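PDB 4GBM: CurM Sulfotransferase from Moorea producta, which probably transfers a sulfo group from the donor PAPS to an intermediate of curacin biosynthesis, and is seen here with the spent cofactor, adenosine-3'-5'-diphosphate. Local coordinates for residues Tyr159-Arg164 / Asn206-Leu211; Arg215-Arg220 / Ser233-Phe238. The protein carries 2 engineered substitutions. All blocks are in the same frame, centred on the assembly; numbering follows the deposited sequence.

Contact 1. Residues Tyr159-Arg164 / Asn206-Leu211; sequences YIYLVR and NFLSQL. With A3P (adenosine-3'-5'-diphosphate), chain G.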
loop_
_atom_site.group_PDB
_atom_site.type_symbol
_atom_site.label_atom_id
_atom_site.label_comp_id
_atom_site.label_asym_id
_atom_site.label_seq_id
_atom_site.Cartn_x
_atom_site.Cartn_y
_atom_site.Cartn_z
ATOM N N TYR A 159 -8.239 -3.822 -8.107
ATOM C CA TYR A 159 -7.291 -4.250 -7.087
ATOM C C TYR A 159 -5.999 -4.736 -7.696
ATOM O O TYR A 159 -5.993 -5.648 -8.526
ATOM C CB TYR A 159 -7.916 -5.362 -6.249
ATOM C CG TYR A 159 -9.078 -4.860 -5.455
ATOM C CD1 TYR A 159 -8.893 -4.347 -4.176
ATOM C CD2 TYR A 159 -10.370 -4.879 -5.981
ATOM C CE1 TYR A 159 -9.959 -3.866 -3.437
ATOM C CE2 TYR A 159 -11.448 -4.398 -5.251
ATOM C CZ TYR A 159 -11.234 -3.902 -3.976
ATOM O OH TYR A 159 -12.288 -3.430 -3.247
ATOM N N ILE A 160 -4.905 -4.098 -7.287
ATOM C CA ILE A 160 -3.569 -4.558 -7.635
ATOM C C ILE A 160 -3.049 -5.375 -6.461
ATOM O O ILE A 160 -2.878 -4.839 -5.362
ATOM C CB ILE A 160 -2.623 -3.373 -7.892
ATOM C CG1 ILE A 160 -3.160 -2.471 -9.006
ATOM C CG2 ILE A 160 -1.207 -3.872 -8.223
ATOM C CD1 ILE A 160 -2.444 -1.112 -9.064
ATOM N N TYR A 161 -2.791 -6.663 -6.698
ATOM C CA TYR A 161 -2.295 -7.560 -5.663
ATOM C C TYR A 161 -0.798 -7.703 -5.851
ATOM O O TYR A 161 -0.340 -8.358 -6.793
ATOM C CB TYR A 161 -3.017 -8.913 -5.759
ATOM C CG TYR A 161 -2.562 -9.998 -4.796
ATOM C CD1 TYR A 161 -1.936 -9.694 -3.577
ATOM C CD2 TYR A 161 -2.799 -11.336 -5.096
ATOM C CE1 TYR A 161 -1.537 -10.711 -2.706
ATOM C CE2 TYR A 161 -2.411 -12.358 -4.236
ATOM C CZ TYR A 161 -1.788 -12.039 -3.042
ATOM O OH TYR A 161 -1.397 -13.054 -2.216
ATOM N N LEU A 162 -0.051 -7.042 -4.969
ATOM C CA LEU A 162 1.411 -7.042 -5.008
ATOM C C LEU A 162 1.942 -8.099 -4.046
ATOM O O LEU A 162 1.602 -8.091 -2.863
ATOM C CB LEU A 162 1.936 -5.650 -4.640
ATOM C CG LEU A 162 3.450 -5.465 -4.523
ATOM C CD1 LEU A 162 4.177 -5.714 -5.851
ATOM C CD2 LEU A 162 3.742 -4.069 -3.999
ATOM N N VAL A 163 2.753 -9.013 -4.578
ATOM C CA VAL A 163 3.328 -10.112 -3.798
ATOM C C VAL A 163 4.854 -10.090 -3.851
ATOM O O VAL A 163 5.441 -9.659 -4.843
ATOM C CB VAL A 163 2.803 -11.511 -4.254
ATOM C CG1 VAL A 163 1.308 -11.632 -4.048
ATOM C CG2 VAL A 163 3.155 -11.807 -5.706
ATOM N N ARG A 164 5.484 -10.535 -2.765
ATOM C CA ARG A 164 6.937 -10.687 -2.712
ATOM C C ARG A 164 7.270 -12.010 -2.029
ATOM O O ARG A 164 6.501 -12.492 -1.204
ATOM C CB ARG A 164 7.579 -9.501 -1.982
ATOM C CG ARG A 164 9.105 -9.515 -2.045
ATOM C CD ARG A 164 9.691 -8.286 -1.412
ATOM N NE ARG A 164 11.138 -8.256 -1.611
ATOM C CZ ARG A 164 11.940 -7.353 -1.059
ATOM N NH1 ARG A 164 11.437 -6.440 -0.236
ATOM N NH2 ARG A 164 13.243 -7.373 -1.315
ATOM N N ASN A 206 -8.318 -14.871 -0.250
ATOM C CA ASN A 206 -9.720 -15.124 0.091
ATOM C C ASN A 206 -10.652 -14.032 -0.428
ATOM O O ASN A 206 -11.707 -14.322 -0.990
ATOM C CB ASN A 206 -9.894 -15.283 1.606
ATOM C CG ASN A 206 -9.279 -16.570 2.142
ATOM O OD1 ASN A 206 -8.904 -17.462 1.384
ATOM N ND2 ASN A 206 -9.168 -16.661 3.463
ATOM N N PHE A 207 -10.256 -12.779 -0.224
ATOM C CA PHE A 207 -11.043 -11.630 -0.650
ATOM C C PHE A 207 -11.193 -11.581 -2.175
ATOM O O PHE A 207 -12.304 -11.458 -2.706
ATOM C CB PHE A 207 -10.380 -10.361 -0.106
ATOM C CG PHE A 207 -10.929 -9.083 -0.654
ATOM C CD1 PHE A 207 -12.198 -8.630 -0.285
ATOM C CD2 PHE A 207 -10.154 -8.302 -1.502
ATOM C CE1 PHE A 207 -12.703 -7.431 -0.779
ATOM C CE2 PHE A 207 -10.648 -7.097 -2.007
ATOM C CZ PHE A 207 -11.927 -6.661 -1.640
ATOM N N LEU A 208 -10.072 -11.718 -2.871
ATOM C CA LEU A 208 -10.080 -11.612 -4.325
ATOM C C LEU A 208 -10.765 -12.786 -5.009
ATOM O O LEU A 208 -11.261 -12.644 -6.135
ATOM C CB LEU A 208 -8.660 -11.418 -4.863
ATOM C CG LEU A 208 -7.980 -10.094 -4.495
ATOM C CD1 LEU A 208 -6.602 -10.057 -5.112
ATOM C CD2 LEU A 208 -8.793 -8.881 -4.946
ATOM N N SER A 209 -10.821 -13.934 -4.334
ATOM C CA SER A 209 -11.467 -15.112 -4.910
ATOM C C SER A 209 -12.953 -14.873 -5.181
ATOM O O SER A 209 -13.549 -15.540 -6.029
ATOM C CB SER A 209 -11.277 -16.342 -4.018
ATOM O OG SER A 209 -12.117 -16.294 -2.878
ATOM N N GLN A 210 -13.531 -13.908 -4.467
ATOM C CA GLN A 210 -14.952 -13.569 -4.593
ATOM C C GLN A 210 -15.237 -12.485 -5.634
ATOM O O GLN A 210 -16.399 -12.202 -5.929
ATOM C CB GLN A 210 -15.508 -13.104 -3.242
ATOM C CG GLN A 210 -15.409 -14.126 -2.126
ATOM C CD GLN A 210 -16.397 -13.863 -1.001
ATOM O OE1 GLN A 210 -17.319 -13.049 -1.134
ATOM N NE2 GLN A 210 -16.220 -14.568 0.106
ATOM N N LEU A 211 -14.188 -11.865 -6.170
ATOM C CA LEU A 211 -14.370 -10.745 -7.104
ATOM C C LEU A 211 -14.116 -11.151 -8.548
ATOM O O LEU A 211 -13.410 -12.128 -8.814
ATOM C CB LEU A 211 -13.469 -9.559 -6.725
ATOM C CG LEU A 211 -13.599 -9.036 -5.287
ATOM C CD1 LEU A 211 -12.789 -7.764 -5.104
ATOM C CD2 LEU A 211 -15.047 -8.776 -4.918
HETATM P P1 A3P G . 13.868 -3.132 2.767
HETATM O O1P A3P G . 13.654 -3.458 4.223
HETATM O O2P A3P G . 14.391 -1.737 2.534
HETATM O O3P A3P G . 14.597 -4.214 2.022
HETATM P P2 A3P G . 6.954 -1.516 1.497
HETATM O O4P A3P G . 5.827 -2.392 1.050
HETATM O O5P A3P G . 7.160 -1.431 2.983
HETATM O O6P A3P G . 6.961 -0.175 0.813
HETATM O "O5'" A3P G . 8.285 -2.279 0.985
HETATM C "C5'" A3P G . 9.566 -1.831 1.441
HETATM C "C4'" A3P G . 10.594 -2.557 0.609
HETATM O "O4'" A3P G . 10.556 -2.038 -0.726
HETATM C "C3'" A3P G . 12.014 -2.287 1.068
HETATM O "O3'" A3P G . 12.355 -3.142 2.169
HETATM C "C2'" A3P G . 12.795 -2.570 -0.210
HETATM O "O2'" A3P G . 13.146 -3.953 -0.301
HETATM C "C1'" A3P G . 11.823 -2.240 -1.338
HETATM N N9 A3P G . 12.234 -0.989 -2.024
HETATM C C8 A3P G . 12.155 0.275 -1.559
HETATM N N7 A3P G . 12.658 1.165 -2.456
HETATM C C5 A3P G . 13.072 0.446 -3.520
HETATM C C6 A3P G . 13.699 0.734 -4.832
HETATM N N6 A3P G . 13.978 2.014 -5.184
HETATM N N1 A3P G . 13.967 -0.321 -5.647
HETATM C C2 A3P G . 13.676 -1.597 -5.307
HETATM N N3 A3P G . 13.099 -1.925 -4.132
HETATM C C4 A3P G . 12.784 -0.962 -3.236
#

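Contact 2. Residues Arg215-Arg220 / Ser233-Phe238; sequences RQHQIR and SQLCDF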
loop_
_atom_site.group_PDB
_atom_site.type_symbol
_atom_site.label_atom_id
_atom_site.label_comp_id
_atom_site.label_asym_id
_atom_site.label_seq_id
_atom_site.Cartn_x
_atom_site.Cartn_y
_atom_site.Cartn_z
ATOM N N ARG A 215 -11.427 -7.436 -12.362
ATOM C CA ARG A 215 -11.150 -6.319 -11.439
ATOM C C ARG A 215 -9.888 -6.499 -10.587
ATOM O O ARG A 215 -9.656 -5.743 -9.636
ATOM C CB ARG A 215 -12.366 -6.053 -10.541
ATOM C CG ARG A 215 -13.543 -5.462 -11.307
ATOM C CD ARG A 215 -14.498 -4.713 -10.381
ATOM N NE ARG A 215 -15.191 -5.576 -9.424
ATOM C CZ ARG A 215 -15.244 -5.386 -8.105
ATOM N NH1 ARG A 215 -15.929 -6.236 -7.347
ATOM N NH2 ARG A 215 -14.630 -4.358 -7.527
ATOM N N GLN A 216 -9.078 -7.494 -10.933
ATOM C CA GLN A 216 -7.869 -7.793 -10.169
ATOM C C GLN A 216 -6.681 -8.108 -11.061
ATOM O O GLN A 216 -6.830 -8.655 -12.162
ATOM C CB GLN A 216 -8.116 -8.942 -9.189
ATOM C CG GLN A 216 -8.675 -10.199 -9.844
ATOM C CD GLN A 216 -9.063 -11.232 -8.826
ATOM O OE1 GLN A 216 -8.208 -11.874 -8.211
ATOM N NE2 GLN A 216 -10.363 -11.399 -8.631
ATOM N N HIS A 217 -5.495 -7.750 -10.574
ATOM C CA HIS A 217 -4.269 -7.910 -11.342
ATOM C C HIS A 217 -3.119 -8.147 -10.383
ATOM O O HIS A 217 -2.909 -7.352 -9.470
ATOM C CB HIS A 217 -4.024 -6.617 -12.129
ATOM C CG HIS A 217 -2.851 -6.666 -13.053
ATOM N ND1 HIS A 217 -2.913 -7.231 -14.309
ATOM C CD2 HIS A 217 -1.594 -6.179 -12.920
ATOM C CE1 HIS A 217 -1.738 -7.107 -14.902
ATOM N NE2 HIS A 217 -0.919 -6.477 -14.079
ATOM N N GLN A 218 -2.376 -9.228 -10.586
ATOM C CA GLN A 218 -1.263 -9.540 -9.699
ATOM C C GLN A 218 0.043 -8.980 -10.234
ATOM O O GLN A 218 0.324 -9.062 -11.433
ATOM C CB GLN A 218 -1.131 -11.055 -9.512
ATOM C CG GLN A 218 -0.170 -11.453 -8.389
ATOM C CD GLN A 218 0.056 -12.952 -8.319
ATOM O OE1 GLN A 218 1.117 -13.450 -8.703
ATOM N NE2 GLN A 218 -0.941 -13.678 -7.836
ATOM N N ILE A 219 0.837 -8.402 -9.333
ATOM C CA ILE A 219 2.199 -7.978 -9.643
ATOM C C ILE A 219 3.155 -8.647 -8.663
ATOM O O ILE A 219 2.943 -8.600 -7.459
ATOM C CB ILE A 219 2.359 -6.451 -9.549
ATOM C CG1 ILE A 219 1.533 -5.775 -10.653
ATOM C CG2 ILE A 219 3.849 -6.042 -9.682
ATOM C CD1 ILE A 219 1.541 -4.271 -10.589
ATOM N N ARG A 220 4.198 -9.276 -9.194
ATOM C CA ARG A 220 5.251 -9.835 -8.357
ATOM C C ARG A 220 6.335 -8.786 -8.212
ATOM O O ARG A 220 6.822 -8.248 -9.212
ATOM C CB ARG A 220 5.809 -11.110 -8.983
ATOM C CG ARG A 220 4.690 -12.070 -9.384
ATOM C CD ARG A 220 5.204 -13.273 -10.152
ATOM N NE ARG A 220 5.836 -14.257 -9.281
ATOM C CZ ARG A 220 5.174 -15.088 -8.479
ATOM N NH1 ARG A 220 5.854 -15.951 -7.741
ATOM N NH2 ARG A 220 3.839 -15.061 -8.403
ATOM N N SER A 233 3.652 -1.676 -18.148
ATOM C CA SER A 233 2.871 -1.654 -19.385
ATOM C C SER A 233 1.622 -2.525 -19.247
ATOM O O SER A 233 0.522 -2.114 -19.630
ATOM C CB SER A 233 3.716 -2.100 -20.581
ATOM O OG SER A 233 2.961 -2.029 -21.775
ATOM N N GLN A 234 1.794 -3.717 -18.677
ATOM C CA GLN A 234 0.672 -4.620 -18.429
ATOM C C GLN A 234 -0.297 -4.047 -17.394
ATOM O O GLN A 234 -1.515 -4.225 -17.513
ATOM C CB GLN A 234 1.174 -6.006 -18.008
ATOM C CG GLN A 234 1.890 -6.741 -19.140
ATOM C CD GLN A 234 2.401 -8.121 -18.747
ATOM O OE1 GLN A 234 2.079 -8.641 -17.680
ATOM N NE2 GLN A 234 3.205 -8.721 -19.621
ATOM N N LEU A 235 0.242 -3.361 -16.385
ATOM C CA LEU A 235 -0.593 -2.688 -15.380
ATOM C C LEU A 235 -1.407 -1.557 -16.016
ATOM O O LEU A 235 -2.588 -1.375 -15.698
ATOM C CB LEU A 235 0.263 -2.158 -14.222
ATOM C CG LEU A 235 -0.488 -1.370 -13.140
ATOM C CD1 LEU A 235 -1.554 -2.248 -12.483
ATOM C CD2 LEU A 235 0.489 -0.832 -12.113
ATOM N N CYS A 236 -0.774 -0.805 -16.912
ATOM C CA CYS A 236 -1.471 0.278 -17.619
ATOM C C CYS A 236 -2.649 -0.258 -18.426
ATOM O O CYS A 236 -3.720 0.353 -18.444
ATOM C CB CYS A 236 -0.516 1.057 -18.526
ATOM S SG CYS A 236 0.516 2.237 -17.625
ATOM N N ASP A 237 -2.460 -1.400 -19.086
ATOM C CA ASP A 237 -3.553 -2.032 -19.834
ATOM C C ASP A 237 -4.699 -2.416 -18.901
ATOM O O ASP A 237 -5.867 -2.198 -19.228
ATOM C CB ASP A 237 -3.068 -3.255 -20.622
ATOM C CG ASP A 237 -2.093 -2.891 -21.739
ATOM O OD1 ASP A 237 -2.096 -1.729 -22.199
ATOM O OD2 ASP A 237 -1.322 -3.779 -22.163
ATOM N N PHE A 238 -4.358 -2.951 -17.730
ATOM C CA PHE A 238 -5.364 -3.321 -16.734
ATOM C C PHE A 238 -6.154 -2.104 -16.235
ATOM O O PHE A 238 -7.389 -2.156 -16.082
ATOM C CB PHE A 238 -4.682 -4.050 -15.571
ATOM C CG PHE A 238 -5.557 -4.243 -14.372
ATOM C CD1 PHE A 238 -6.642 -5.114 -14.416
ATOM C CD2 PHE A 238 -5.281 -3.558 -13.187
ATOM C CE1 PHE A 238 -7.444 -5.299 -13.291
ATOM C CE2 PHE A 238 -6.076 -3.736 -12.051
ATOM C CZ PHE A 238 -7.165 -4.605 -12.111
#

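Contact 1. Residues Tyr159-Arg164 / Asn206-Leu211
Phe207 stands edge-on over one face of the Tyr159 ring, a T-shaped pair with centroids 5.2 Å apart and planes at 79°. The leading edge is CE2 and CZ. CE2 lies 3.6 Å from Tyr159 CE1, off the ring centre and toward the rim. CZ comes just as near the tyrosine OH, which is hydrogen-bonded to Glu151.

Two leucines meet other parts of the same tyrosine. Leu211 CD1 approaches the CD2-CE2 side, 3.6 Å from Tyr159 CE2. Leu208 straddles two residues of the strand with its two methyls. Its CD2 packs 3.9 Å from Tyr159 CB, while its CD1 packs 3.8 Å from Tyr161 CB. The Tyr159 ring is swung to the side of its own backbone N (chi1 -66°), which brings it under Phe207. With an alanine here, the Phe207 edge and the Leu211 methyl would probably face a gap, and Glu151 would probably lose its hydroxyl mate.

The contact between the segments is apolar and largely buried. A type I turn from Leu208 to Leu211 brings Leu211 back to the tyrosine. Arg164, just past the end of the strand, gives a 3.0 Å hydrogen bond from NH1 to O2' of adenosine-3'-5'-diphosphate, so the strand leads up to the cofactor pocket.

The C-terminal part of helix 189-208 and the turn after it pack on strand 158-163 of the parallel sheet. Tyr161 OH is tied to Asn201 of that helix. Strands 35-39 and 216-220 flank strand 158-163 in the sheet.

Contact 2. Residues Arg215-Arg220 / Ser233-Phe238
At the margin of the parallel sheet of this sulfotransferase domain, whose family belongs to the P-loop NTPase clan, helix 228-239 packs on the edge strand 216-220. The short segments run nearly antiparallel, at 169°, with axes 9.7 Å apart.

His217 and Phe238 are the centre. Their rings form an offset stack, centroids 5.0 Å apart and planes at 19°. The side chains overlap head to tail, and each CB lies over the other's ring. His217 CB sits 3.4 Å from the Phe238 centroid, almost on the ring normal. Phe238 CB is farther from the imidazole centroid, at 4.2 Å, and nearer its rim. CG of His217 is anti to the backbone N (chi1 -175°), which lays the imidazole along Phe238.

The rim of Phe238 reaches the strand backbone, with CZ 3.7 Å from Arg215 C. On the inner side Leu235 CD1 lies 4.0 Å from His217 CD2, and Leu235 CD2 meets Ile219 CD1 at 3.9 Å.

Stacking, CH-pi contact and apolar packing therefore join the two segments, without a direct polar bond. The imidazole meets the helix through its face and CB, so the contact probably rests on shape and ring packing more than on charge.

How the contacts relate
Following the chain from the N terminus, strands 35-39 and 132-136 come before strand 158-163, where contact 1 opens. Helices 166-175 and 189-208 follow. Contact 1 closes this mostly helical excursion where residues 206-211 return to the strand. A short connection then leads into strand 216-220. Contact 2 closes a tighter loop, made by helices 221-226 and 228-239. The two loops follow in series and neither encloses the other. They meet in the sheet, where strands 158-163 and 216-220 are parallel neighbours. Tyr159 N to Arg215 O and Tyr161 O to Ile219 N, each 2.8 Å, are probable hydrogen bonds between them. Together the contacts fasten two helices to this part of the sheet.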